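Local coordinates for indole-3-acetic acid-amido synthetase GH3.15 (Arabidopsis thaliana, PDB 6E1Q), which conjugates amino acids, chiefly glutamine, to the auxin precursor indole-3-butyric acid and to the herbicide 2,4-DB, using ATP to activate the acyl acid, at residues A[106-111]-A[399-404]; A[239-244]-A[272-277]; A[280-285]-A[312-317]. All coordinates share one frame; numbering follows the deposited sequence.

Interaction 1: residues A[106-111]-A[399-404]; sequences KLIPLT and SGLYRY
Where strand 105-111 runs into helix 112-132, T111 at the N-cap position meets S399, which lies in the loop between strands 390-396 and 404-416. The S399 hydroxyl receives two donors: the backbone N of T111 reaches S399 OG at 2.9 Å in a nearly straight bond (166°), and T111 OG1 donates to S399 OG at 3.1 Å. With OG beside its own backbone N (chi1 -73°), the S399 hydroxyl faces T111 and also hydrogen-bonds D114 OD2; T111 OG1 in turn caps D114 N. A small hydroxyl residue suits this place because its one oxygen serves several partners in a buried setting. A water donates to both loop and strand, 2.7 Å from P109 O and 2.8 Å from S399 O. K106, I108 and L110 pair the strand with 91-97, so P109, lying between I108 and L110, can lack an amide hydrogen.

Strands 91-97 and 105-111 frame the Ser- and Gly-rich phosphate-binding loop of the adenylating (ANL) enzymes, which begins at the ATP-binding S97 and S98 and closes with K106. The extended K106 chain brings NZ to donate to Y404 OH at 3.2 Å, oblique to the tyrosine ring; the same hydroxyl hydrogen-bonds the ATP-site residue E330. I108 CD1 lies 4.0 Å from Y404 OH, while I108 CG2 makes an apolar contact with L401 CD1 at 4.4 Å. L401 CD1 also covers one face of the Y404 ring, 4.1 Å above the plane and over its centre. Keeping CG anti to the backbone N (chi1 168°) sends Y404 across to the strand. Its backbone begins strand 404-416 in a G1 beta bulge, R403 and Y404 both facing one residue of strand 390-396.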
# COMPACT_ATOMS: atom_id res chain seq x y z
N LYS A 106 -8.50 4.82 10.89
CA LYS A 106 -8.30 4.28 12.21
C LYS A 106 -7.10 4.97 12.86
O LYS A 106 -6.13 5.32 12.19
CB LYS A 106 -8.04 2.77 12.16
CG LYS A 106 -9.11 1.90 11.48
CD LYS A 106 -8.61 0.45 11.39
CE LYS A 106 -9.67 -0.50 10.83
NZ LYS A 106 -9.27 -1.94 11.00
N LEU A 107 -7.20 5.16 14.17
CA LEU A 107 -6.10 5.68 14.98
C LEU A 107 -5.55 4.52 15.80
O LEU A 107 -6.27 3.92 16.60
CB LEU A 107 -6.57 6.83 15.88
CG LEU A 107 -7.14 8.08 15.18
CD1 LEU A 107 -7.41 9.17 16.20
CD2 LEU A 107 -6.20 8.59 14.08
N ILE A 108 -4.28 4.19 15.59
CA ILE A 108 -3.69 2.99 16.16
C ILE A 108 -2.57 3.38 17.12
O ILE A 108 -1.61 4.05 16.72
CB ILE A 108 -3.17 2.05 15.07
CG1 ILE A 108 -4.33 1.56 14.18
CG2 ILE A 108 -2.45 0.86 15.69
CD1 ILE A 108 -5.37 0.74 14.93
N PRO A 109 -2.63 2.98 18.39
CA PRO A 109 -1.54 3.28 19.32
C PRO A 109 -0.23 2.64 18.89
O PRO A 109 -0.21 1.54 18.34
CB PRO A 109 -2.02 2.69 20.65
CG PRO A 109 -3.52 2.59 20.50
CD PRO A 109 -3.76 2.31 19.05
N LEU A 110 0.88 3.36 19.15
CA LEU A 110 2.23 2.85 18.94
C LEU A 110 3.08 3.23 20.15
O LEU A 110 3.13 4.40 20.53
CB LEU A 110 2.85 3.42 17.66
CG LEU A 110 4.26 2.96 17.31
CD1 LEU A 110 4.29 1.46 17.02
CD2 LEU A 110 4.83 3.74 16.12
N THR A 111 3.72 2.24 20.77
CA THR A 111 4.71 2.52 21.80
C THR A 111 6.10 2.70 21.17
O THR A 111 6.39 2.24 20.06
CB THR A 111 4.75 1.40 22.84
OG1 THR A 111 5.17 0.18 22.23
CG2 THR A 111 3.37 1.18 23.44
N SER A 399 1.72 -2.99 21.53
CA SER A 399 1.14 -1.65 21.65
C SER A 399 -0.36 -1.71 21.94
O SER A 399 -1.12 -0.88 21.44
CB SER A 399 1.41 -0.84 20.38
OG SER A 399 2.78 -0.46 20.32
N GLY A 400 -0.81 -2.70 22.73
CA GLY A 400 -2.15 -2.67 23.28
C GLY A 400 -3.25 -3.26 22.42
O GLY A 400 -4.43 -2.98 22.68
N LEU A 401 -2.94 -4.09 21.43
CA LEU A 401 -3.95 -4.85 20.70
C LEU A 401 -3.84 -6.34 21.05
O LEU A 401 -2.73 -6.89 21.13
CB LEU A 401 -3.81 -4.66 19.19
CG LEU A 401 -3.90 -3.19 18.76
CD1 LEU A 401 -3.69 -3.07 17.27
CD2 LEU A 401 -5.25 -2.59 19.16
N TYR A 402 -4.99 -6.98 21.24
CA TYR A 402 -5.06 -8.37 21.67
C TYR A 402 -6.06 -9.09 20.78
O TYR A 402 -7.23 -8.72 20.74
CB TYR A 402 -5.47 -8.44 23.15
CG TYR A 402 -4.55 -7.62 24.02
CD1 TYR A 402 -3.36 -8.15 24.49
CD2 TYR A 402 -4.86 -6.30 24.34
CE1 TYR A 402 -2.51 -7.41 25.28
CE2 TYR A 402 -4.01 -5.54 25.13
CZ TYR A 402 -2.84 -6.10 25.59
OH TYR A 402 -1.97 -5.38 26.37
N ARG A 403 -5.58 -10.09 20.05
CA ARG A 403 -6.40 -10.91 19.15
C ARG A 403 -7.25 -10.03 18.24
O ARG A 403 -8.48 -10.11 18.21
CB ARG A 403 -7.28 -11.89 19.92
CG ARG A 403 -6.53 -12.61 21.02
CD ARG A 403 -7.33 -13.77 21.56
NE ARG A 403 -7.26 -14.94 20.68
CZ ARG A 403 -8.09 -15.97 20.74
NH1 ARG A 403 -9.06 -15.99 21.64
NH2 ARG A 403 -7.94 -16.99 19.91
N TYR A 404 -6.56 -9.18 17.50
CA TYR A 404 -7.18 -8.10 16.76
C TYR A 404 -7.19 -8.46 15.28
O TYR A 404 -6.16 -8.87 14.72
CB TYR A 404 -6.42 -6.80 17.03
CG TYR A 404 -6.75 -5.62 16.14
CD1 TYR A 404 -6.16 -5.49 14.87
CD2 TYR A 404 -7.61 -4.61 16.57
CE1 TYR A 404 -6.44 -4.39 14.06
CE2 TYR A 404 -7.91 -3.51 15.75
CZ TYR A 404 -7.31 -3.41 14.51
OH TYR A 404 -7.57 -2.32 13.69
O HOH W 1 -1.94 -0.45 18.79

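Interaction 2: residues A[239-244]-A[272-277]; sequences SNIRTG and SLIEQE
R242 and E275 carry the charged part of this contact between helices 220-243 and 268-278, which pack antiparallel with their local axes 10.1 Å apart. The guanidinium grips the carboxylate end-on: R242 NH1 donates to E275 OE2 at 2.8 Å, while R242 NH2 meets E275 OE1, also at 2.8 Å and almost perfectly straight (177°). Both oxygens are approached from the syn side, and the two flat groups are nearly coplanar, 22° apart. Arginine's length suits this reach, and the bend at chi3 (-69°) turns the end of its chain across that of E275. Replacing R242 by an alanine would remove both prongs, and the E275 carboxylate would probably be left without its charged mate and freer to turn.

A third bond is weak: R242 NH2 also donates to S272 OG, 3.2 Å away at the guanidinium edge. That hydroxyl has a further, weak bond to P268 O, one turn back in its helix.

The apolar part is deeper. I241 CD1 meets I274 CD1 at 3.7 Å, the two side chains crossing at about a right angle. Both also rest on helix 194-207, I241 on L203 and L207, and I274 on L206; isoleucine suits the place because its CD1 end reaches across between the helices while its bulk stays apolar.

Beside this buried pair, the ion pair joins partly exposed residues, and its two-pronged, nearly coplanar bridge is directional and so is likely to restrict how the two segments slide along each other.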
# COMPACT_ATOMS: atom_id res chain seq x y z
N SER A 239 15.90 23.59 -15.74
CA SER A 239 16.36 24.97 -15.75
C SER A 239 16.92 25.36 -14.38
O SER A 239 17.97 26.00 -14.30
CB SER A 239 15.19 25.87 -16.19
OG SER A 239 15.37 27.17 -15.69
N ASN A 240 16.25 24.95 -13.30
CA ASN A 240 16.77 25.19 -11.96
C ASN A 240 18.14 24.55 -11.78
O ASN A 240 19.04 25.14 -11.15
CB ASN A 240 15.83 24.64 -10.89
CG ASN A 240 14.61 25.52 -10.64
OD1 ASN A 240 13.92 25.33 -9.64
ND2 ASN A 240 14.33 26.48 -11.55
N ILE A 241 18.32 23.33 -12.29
CA ILE A 241 19.61 22.66 -12.20
C ILE A 241 20.67 23.41 -12.99
O ILE A 241 21.81 23.56 -12.54
CB ILE A 241 19.47 21.19 -12.67
CG1 ILE A 241 18.60 20.38 -11.70
CG2 ILE A 241 20.87 20.53 -12.83
CD1 ILE A 241 18.33 18.94 -12.17
N ARG A 242 20.32 23.90 -14.18
CA ARG A 242 21.29 24.63 -15.00
C ARG A 242 21.78 25.89 -14.30
O ARG A 242 22.99 26.17 -14.26
CB ARG A 242 20.67 24.98 -16.36
CG ARG A 242 21.55 25.92 -17.21
CD ARG A 242 21.06 25.96 -18.65
NE ARG A 242 21.28 24.70 -19.35
CZ ARG A 242 20.32 23.82 -19.65
NH1 ARG A 242 19.05 24.05 -19.31
NH2 ARG A 242 20.64 22.70 -20.29
N THR A 243 20.85 26.67 -13.74
CA THR A 243 21.18 27.95 -13.12
C THR A 243 21.61 27.82 -11.67
O THR A 243 22.17 28.77 -11.12
CB THR A 243 19.97 28.90 -13.17
OG1 THR A 243 18.89 28.33 -12.43
CG2 THR A 243 19.52 29.14 -14.61
N GLY A 244 21.36 26.68 -11.04
CA GLY A 244 21.58 26.59 -9.61
C GLY A 244 20.67 27.48 -8.80
O GLY A 244 21.03 27.88 -7.69
N SER A 272 21.51 19.22 -19.02
CA SER A 272 21.42 18.75 -20.41
C SER A 272 21.22 17.24 -20.47
O SER A 272 20.47 16.75 -21.31
CB SER A 272 22.67 19.16 -21.19
OG SER A 272 22.63 20.54 -21.52
N LEU A 273 21.90 16.50 -19.58
CA LEU A 273 21.74 15.05 -19.53
C LEU A 273 20.29 14.67 -19.24
O LEU A 273 19.74 13.76 -19.86
CB LEU A 273 22.66 14.45 -18.46
CG LEU A 273 24.16 14.55 -18.78
CD1 LEU A 273 25.03 14.00 -17.63
CD2 LEU A 273 24.45 13.81 -20.08
N ILE A 274 19.67 15.36 -18.28
CA ILE A 274 18.31 15.04 -17.90
C ILE A 274 17.35 15.47 -19.00
O ILE A 274 16.38 14.76 -19.31
CB ILE A 274 17.97 15.70 -16.56
CG1 ILE A 274 18.90 15.16 -15.47
CG2 ILE A 274 16.53 15.42 -16.17
CD1 ILE A 274 18.68 15.78 -14.14
N GLU A 275 17.59 16.64 -19.59
CA GLU A 275 16.78 17.10 -20.72
C GLU A 275 16.85 16.10 -21.88
O GLU A 275 15.84 15.83 -22.53
CB GLU A 275 17.25 18.50 -21.17
CG GLU A 275 16.75 19.66 -20.27
CD GLU A 275 17.65 20.91 -20.31
OE1 GLU A 275 18.69 20.89 -20.99
OE2 GLU A 275 17.32 21.92 -19.65
N GLN A 276 18.03 15.52 -22.13
CA GLN A 276 18.15 14.54 -23.22
C GLN A 276 17.23 13.36 -22.99
O GLN A 276 16.65 12.82 -23.95
CB GLN A 276 19.59 14.05 -23.35
CG GLN A 276 20.35 14.61 -24.52
CD GLN A 276 21.85 14.54 -24.29
OE1 GLN A 276 22.39 13.49 -23.92
NE2 GLN A 276 22.54 15.67 -24.51
N GLU A 277 17.10 12.90 -21.74
CA GLU A 277 16.22 11.77 -21.45
C GLU A 277 14.76 12.18 -21.48
O GLU A 277 13.91 11.42 -21.96
CB GLU A 277 16.55 11.17 -20.08
CG GLU A 277 17.94 10.62 -19.97
CD GLU A 277 18.25 9.61 -21.06
OE1 GLU A 277 19.45 9.45 -21.38
OE2 GLU A 277 17.31 8.97 -21.60

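Interaction 3: residues A[280-285]-A[312-317]; sequences KTSWEA and LEFYSG
One face of the F314 ring is covered by E284, whose CA stands 3.9 Å from the ring centroid, 22° off the normal, in a CH-pi contact. E284 CB lies above the same face, 3.4 Å from F314 CE1, and its extended chain crosses the phenylalanine at about a right angle. K487, of the C-terminal domain, touches both E284 and F314. F314 in turn places CD2 over one face of the Y315 ring. At the edge of that tyrosine, near its plane, lies W283 O, 3.4 Å from Y315 CD1. The indole of W283 has K280 O at its own edge, and NE1 hydrogen-bonds C278 O.

Backbone joins the two segments as well: A285 N donates to F314 O at 2.9 Å, in the carbonyl plane and at 164°. A285 CB packs 3.4 Å from G317 CA; a CB on G317 would clash with A285 CB, and G317's positive phi, just past the helix end, suits glycine too. S282 OG accepts from E284 N, forming an ST turn that shapes the loop.

Thus the C-terminal end of helix 309-316 is pinned to the loop whose last residue, A285, occupies the N-cap position of helix 286-290, a helix-to-loop junction within the N-terminal domain.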
# COMPACT_ATOMS: atom_id res chain seq x y z
N LYS A 280 12.77 12.79 -25.08
CA LYS A 280 12.41 11.70 -25.98
C LYS A 280 10.89 11.49 -26.01
O LYS A 280 10.19 11.69 -25.02
CB LYS A 280 13.14 10.41 -25.57
CG LYS A 280 14.66 10.61 -25.46
CD LYS A 280 15.46 9.32 -25.51
CE LYS A 280 16.94 9.59 -25.20
NZ LYS A 280 17.62 8.45 -24.51
N THR A 281 10.39 11.09 -27.19
CA THR A 281 8.95 10.93 -27.40
C THR A 281 8.35 9.89 -26.47
O THR A 281 7.34 10.14 -25.80
CB THR A 281 8.65 10.52 -28.85
OG1 THR A 281 9.54 11.22 -29.73
CG2 THR A 281 7.21 10.83 -29.18
N SER A 282 8.92 8.70 -26.46
CA SER A 282 8.44 7.64 -25.58
C SER A 282 9.09 7.77 -24.21
O SER A 282 10.31 7.84 -24.10
CB SER A 282 8.76 6.27 -26.18
OG SER A 282 8.28 5.25 -25.32
N TRP A 283 8.26 7.76 -23.17
CA TRP A 283 8.77 7.72 -21.81
C TRP A 283 8.94 6.29 -21.30
O TRP A 283 9.05 6.08 -20.08
CB TRP A 283 7.87 8.55 -20.88
CG TRP A 283 8.31 9.99 -20.90
CD1 TRP A 283 8.72 10.71 -21.99
CD2 TRP A 283 8.43 10.87 -19.78
NE1 TRP A 283 9.07 11.98 -21.61
CE2 TRP A 283 8.90 12.11 -20.26
CE3 TRP A 283 8.17 10.74 -18.41
CZ2 TRP A 283 9.12 13.20 -19.43
CZ3 TRP A 283 8.40 11.83 -17.59
CH2 TRP A 283 8.87 13.04 -18.10
N GLU A 284 8.98 5.32 -22.21
CA GLU A 284 9.33 3.96 -21.81
C GLU A 284 10.69 3.98 -21.13
O GLU A 284 11.62 4.66 -21.58
CB GLU A 284 9.36 3.03 -23.03
CG GLU A 284 9.78 1.60 -22.65
CD GLU A 284 9.79 0.63 -23.81
OE1 GLU A 284 10.11 -0.55 -23.59
OE2 GLU A 284 9.47 1.05 -24.94
N ALA A 285 10.80 3.25 -20.01
CA ALA A 285 12.04 3.13 -19.25
C ALA A 285 12.51 4.45 -18.63
O ALA A 285 13.66 4.53 -18.18
CB ALA A 285 13.16 2.54 -20.12
N LEU A 312 3.79 0.19 -14.67
CA LEU A 312 5.02 0.52 -13.96
C LEU A 312 6.21 -0.17 -14.60
O LEU A 312 7.30 0.41 -14.69
CB LEU A 312 4.88 0.15 -12.48
CG LEU A 312 6.06 0.44 -11.55
CD1 LEU A 312 6.46 1.91 -11.65
CD2 LEU A 312 5.73 0.05 -10.10
N GLU A 313 6.03 -1.40 -15.09
CA GLU A 313 7.13 -2.08 -15.78
C GLU A 313 7.49 -1.34 -17.06
O GLU A 313 8.66 -1.27 -17.43
CB GLU A 313 6.76 -3.54 -16.08
CG GLU A 313 6.66 -4.40 -14.81
CD GLU A 313 6.42 -5.89 -15.09
OE1 GLU A 313 5.90 -6.22 -16.17
OE2 GLU A 313 6.73 -6.72 -14.20
N PHE A 314 6.49 -0.80 -17.76
CA PHE A 314 6.76 0.01 -18.94
C PHE A 314 7.68 1.19 -18.61
O PHE A 314 8.64 1.47 -19.35
CB PHE A 314 5.43 0.51 -19.52
CG PHE A 314 5.59 1.53 -20.62
CD1 PHE A 314 5.98 1.14 -21.89
CD2 PHE A 314 5.35 2.87 -20.38
CE1 PHE A 314 6.11 2.08 -22.91
CE2 PHE A 314 5.49 3.80 -21.38
CZ PHE A 314 5.86 3.39 -22.66
N TYR A 315 7.42 1.88 -17.51
CA TYR A 315 8.28 2.98 -17.09
C TYR A 315 9.59 2.53 -16.46
O TYR A 315 10.49 3.36 -16.30
CB TYR A 315 7.53 3.87 -16.09
CG TYR A 315 6.40 4.65 -16.71
CD1 TYR A 315 6.61 5.45 -17.83
CD2 TYR A 315 5.11 4.55 -16.21
CE1 TYR A 315 5.55 6.16 -18.41
CE2 TYR A 315 4.06 5.25 -16.78
CZ TYR A 315 4.28 6.04 -17.88
OH TYR A 315 3.23 6.73 -18.44
N SER A 316 9.73 1.25 -16.11
CA SER A 316 10.83 0.79 -15.28
C SER A 316 12.09 0.48 -16.06
O SER A 316 13.18 0.49 -15.47
CB SER A 316 10.43 -0.47 -14.51
OG SER A 316 10.64 -1.62 -15.33
N GLY A 317 11.98 0.18 -17.35
CA GLY A 317 13.16 -0.19 -18.11
C GLY A 317 13.88 -1.41 -17.58
O GLY A 317 15.11 -1.49 -17.67

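Interaction 1 is the buried one, and it is also the only contact of the three to join the N-terminal and central domains, close to the ATP site; its bonds run through shared hydroxyls and a bridging water. Interactions 2 and 3 lie on the opposite side of the chain's centre, both within the N-terminal domain, and are nested inside the loop that interaction 1 closes. They are partly buried and follow one another in sequence, helix 268-278 leading from interaction 2 into the 280-285 loop. Yet their chemistry differs: a partly exposed salt bridge beside an isoleucine pair between two helices, against aromatic faces and a backbone bond where a helix ends.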